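Long-range contact in 2-hydroxy-3-oxopropionate reductase (Polaromonas sp. JS666, PDB 4DLL), which probably reduces 2-hydroxy-3-oxopropionate (tartronate semialdehyde) to glycerate with a nicotinamide dinucleotide cofactor: residues A[91-96]-A[118-123]. Residues are numbered along the deposited sequence; the frame is centred on the assembly and turned at random.
Sequences VVSMLE and SLFLDM
The Phe120 ring lies along its own strand and leans against Ser93, its far atom CZ 3.6 Å from Ser93 CB, while CD2 on the near side of the ring meets Val91 CG1 at 3.9 Å. With CG anti to the backbone N (chi1 179°), the ring extends past Val91 to Ser93, and Leu105, Met114 and His145 also pack against it. Replacing Phe120 by an alanine is likely to open a gap beside Val91 and Ser93 and to leave the His145 ring without its aromatic neighbour. Further along this face, Ser93 OG approaches Asp122 OD1 at 3.5 Å and accepts a weak hydrogen bond from Leu95 N, whereas Asp122 OD1 has a weak partner in Ala124 N. Beneath these side chains the backbones run parallel, pairing Val91 with Phe120, Val92 with Leu121 and Ser93 with Asp122. Val91 is bonded through its N to Leu119 O and through its O to Leu121 N, both at 2.8 Å; Ser93 N then bonds to Leu121 O, and Met123 N bonds to Ser93 O at a longer 3.2 Å. Strands 90-93 and 119-122 are adjacent central strands of the Rossmann-type NAD-binding domain, joined by a crossover that includes helices 98-107 and 110-113; strand 33-37 lies along the other edge of strand 90-93. The opposite face carries Val92, whose CG1 touches CG of selenomethionine Met123 at 4.0 Å, and Leu121, which packs on Leu179 and Leu180 of helix 170-183. At the C-terminal ends of the strands, Met94, also a selenomethionine, runs alongside Met123 in the same direction. Met94 CE comes 3.7 Å from Met123 SE, and the Met94 side chain touches the glycine-rich turn after strand 33-37 that, as in related dehydrogenases, probably receives the dinucleotide.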
loop_
_atom_site.group_PDB
_atom_site.type_symbol
_atom_site.label_atom_id
_atom_site.label_comp_id
_atom_site.label_asym_id
_atom_site.label_seq_id
_atom_site.Cartn_x
_atom_site.Cartn_y
_atom_site.Cartn_z
ATOM N N VAL A 91 -10.911 -22.724 22.588
ATOM C CA VAL A 91 -12.132 -22.375 21.867
ATOM C C VAL A 91 -11.880 -21.158 20.977
ATOM O O VAL A 91 -11.480 -20.108 21.463
ATOM C CB VAL A 91 -13.288 -22.126 22.846
ATOM C CG1 VAL A 91 -14.519 -21.472 22.115
ATOM C CG2 VAL A 91 -13.680 -23.453 23.551
ATOM N N VAL A 92 -12.097 -21.318 19.677
ATOM C CA VAL A 92 -11.867 -20.262 18.706
ATOM C C VAL A 92 -13.196 -19.680 18.238
ATOM O O VAL A 92 -13.964 -20.387 17.570
ATOM C CB VAL A 92 -11.089 -20.799 17.499
ATOM C CG1 VAL A 92 -10.730 -19.681 16.549
ATOM C CG2 VAL A 92 -9.821 -21.535 17.975
ATOM N N SER A 93 -13.473 -18.418 18.600
ATOM C CA SER A 93 -14.596 -17.657 17.975
ATOM C C SER A 93 -14.326 -17.012 16.585
ATOM O O SER A 93 -13.407 -16.225 16.394
ATOM C CB SER A 93 -15.184 -16.610 18.953
ATOM O OG SER A 93 -15.798 -15.538 18.236
HETATM N N MSE A 94 -15.181 -17.324 15.619
HETATM C CA MSE A 94 -15.134 -16.703 14.312
HETATM C C MSE A 94 -16.490 -16.042 14.045
HETATM O O MSE A 94 -17.067 -16.065 12.936
HETATM C CB MSE A 94 -14.766 -17.746 13.277
HETATM C CG MSE A 94 -13.326 -18.233 13.480
HETATM SE SE MSE A 94 -12.950 -19.610 12.220
HETATM C CE MSE A 94 -11.018 -19.934 12.479
ATOM N N LEU A 95 -17.005 -15.453 15.098
ATOM C CA LEU A 95 -18.284 -14.825 15.051
ATOM C C LEU A 95 -18.172 -13.406 14.442
ATOM O O LEU A 95 -17.083 -12.928 14.160
ATOM C CB LEU A 95 -18.850 -14.807 16.465
ATOM C CG LEU A 95 -18.967 -16.186 17.059
ATOM C CD1 LEU A 95 -19.236 -16.108 18.534
ATOM C CD2 LEU A 95 -20.083 -16.917 16.360
ATOM N N GLU A 96 -19.315 -12.749 14.241
ATOM C CA GLU A 96 -19.395 -11.509 13.448
ATOM C C GLU A 96 -18.917 -10.274 14.185
ATOM O O GLU A 96 -18.082 -9.522 13.675
ATOM C CB GLU A 96 -20.846 -11.229 12.995
ATOM C CG GLU A 96 -21.355 -12.087 11.831
ATOM C CD GLU A 96 -21.984 -13.435 12.285
ATOM O OE1 GLU A 96 -22.269 -13.582 13.505
ATOM O OE2 GLU A 96 -22.186 -14.332 11.405
ATOM N N SER A 118 -8.517 -23.704 30.087
ATOM C CA SER A 118 -8.782 -23.631 28.678
ATOM C C SER A 118 -8.510 -22.191 28.203
ATOM O O SER A 118 -8.486 -21.252 29.008
ATOM C CB SER A 118 -10.247 -24.043 28.394
ATOM O OG SER A 118 -11.155 -23.147 29.045
ATOM N N LEU A 119 -8.398 -22.021 26.900
ATOM C CA LEU A 119 -8.131 -20.726 26.304
ATOM C C LEU A 119 -9.227 -20.376 25.301
ATOM O O LEU A 119 -9.686 -21.247 24.578
ATOM C CB LEU A 119 -6.791 -20.754 25.537
ATOM C CG LEU A 119 -5.575 -20.156 26.248
ATOM C CD1 LEU A 119 -5.047 -21.139 27.339
ATOM C CD2 LEU A 119 -4.476 -19.745 25.282
ATOM N N PHE A 120 -9.585 -19.092 25.251
ATOM C CA PHE A 120 -10.517 -18.573 24.300
ATOM C C PHE A 120 -9.798 -17.613 23.362
ATOM O O PHE A 120 -9.218 -16.669 23.809
ATOM C CB PHE A 120 -11.656 -17.878 25.020
ATOM C CG PHE A 120 -12.694 -17.263 24.114
ATOM C CD1 PHE A 120 -12.567 -15.941 23.691
ATOM C CD2 PHE A 120 -13.836 -17.960 23.775
ATOM C CE1 PHE A 120 -13.540 -15.305 22.881
ATOM C CE2 PHE A 120 -14.833 -17.362 22.962
ATOM C CZ PHE A 120 -14.677 -16.018 22.511
ATOM N N LEU A 121 -9.844 -17.905 22.064
ATOM C CA LEU A 121 -9.192 -17.127 21.013
ATOM C C LEU A 121 -10.276 -16.391 20.283
ATOM O O LEU A 121 -11.098 -17.032 19.622
ATOM C CB LEU A 121 -8.448 -18.053 20.033
ATOM C CG LEU A 121 -6.928 -18.211 20.238
ATOM C CD1 LEU A 121 -6.535 -18.467 21.657
ATOM C CD2 LEU A 121 -6.330 -19.279 19.352
ATOM N N ASP A 122 -10.298 -15.064 20.405
ATOM C CA ASP A 122 -11.228 -14.274 19.617
ATOM C C ASP A 122 -10.600 -13.720 18.355
ATOM O O ASP A 122 -9.694 -12.893 18.400
ATOM C CB ASP A 122 -11.942 -13.179 20.414
ATOM C CG ASP A 122 -13.269 -12.779 19.739
ATOM O OD1 ASP A 122 -13.392 -13.000 18.489
ATOM O OD2 ASP A 122 -14.204 -12.294 20.442
HETATM N N MSE A 123 -11.088 -14.259 17.240
HETATM C CA MSE A 123 -10.720 -13.859 15.886
HETATM C C MSE A 123 -11.751 -12.944 15.304
HETATM O O MSE A 123 -11.449 -12.233 14.381
HETATM C CB MSE A 123 -10.640 -15.062 14.971
HETATM C CG MSE A 123 -9.604 -16.020 15.415
HETATM SE SE MSE A 123 -9.083 -17.142 13.909
HETATM C CE MSE A 123 -7.047 -17.163 14.421
#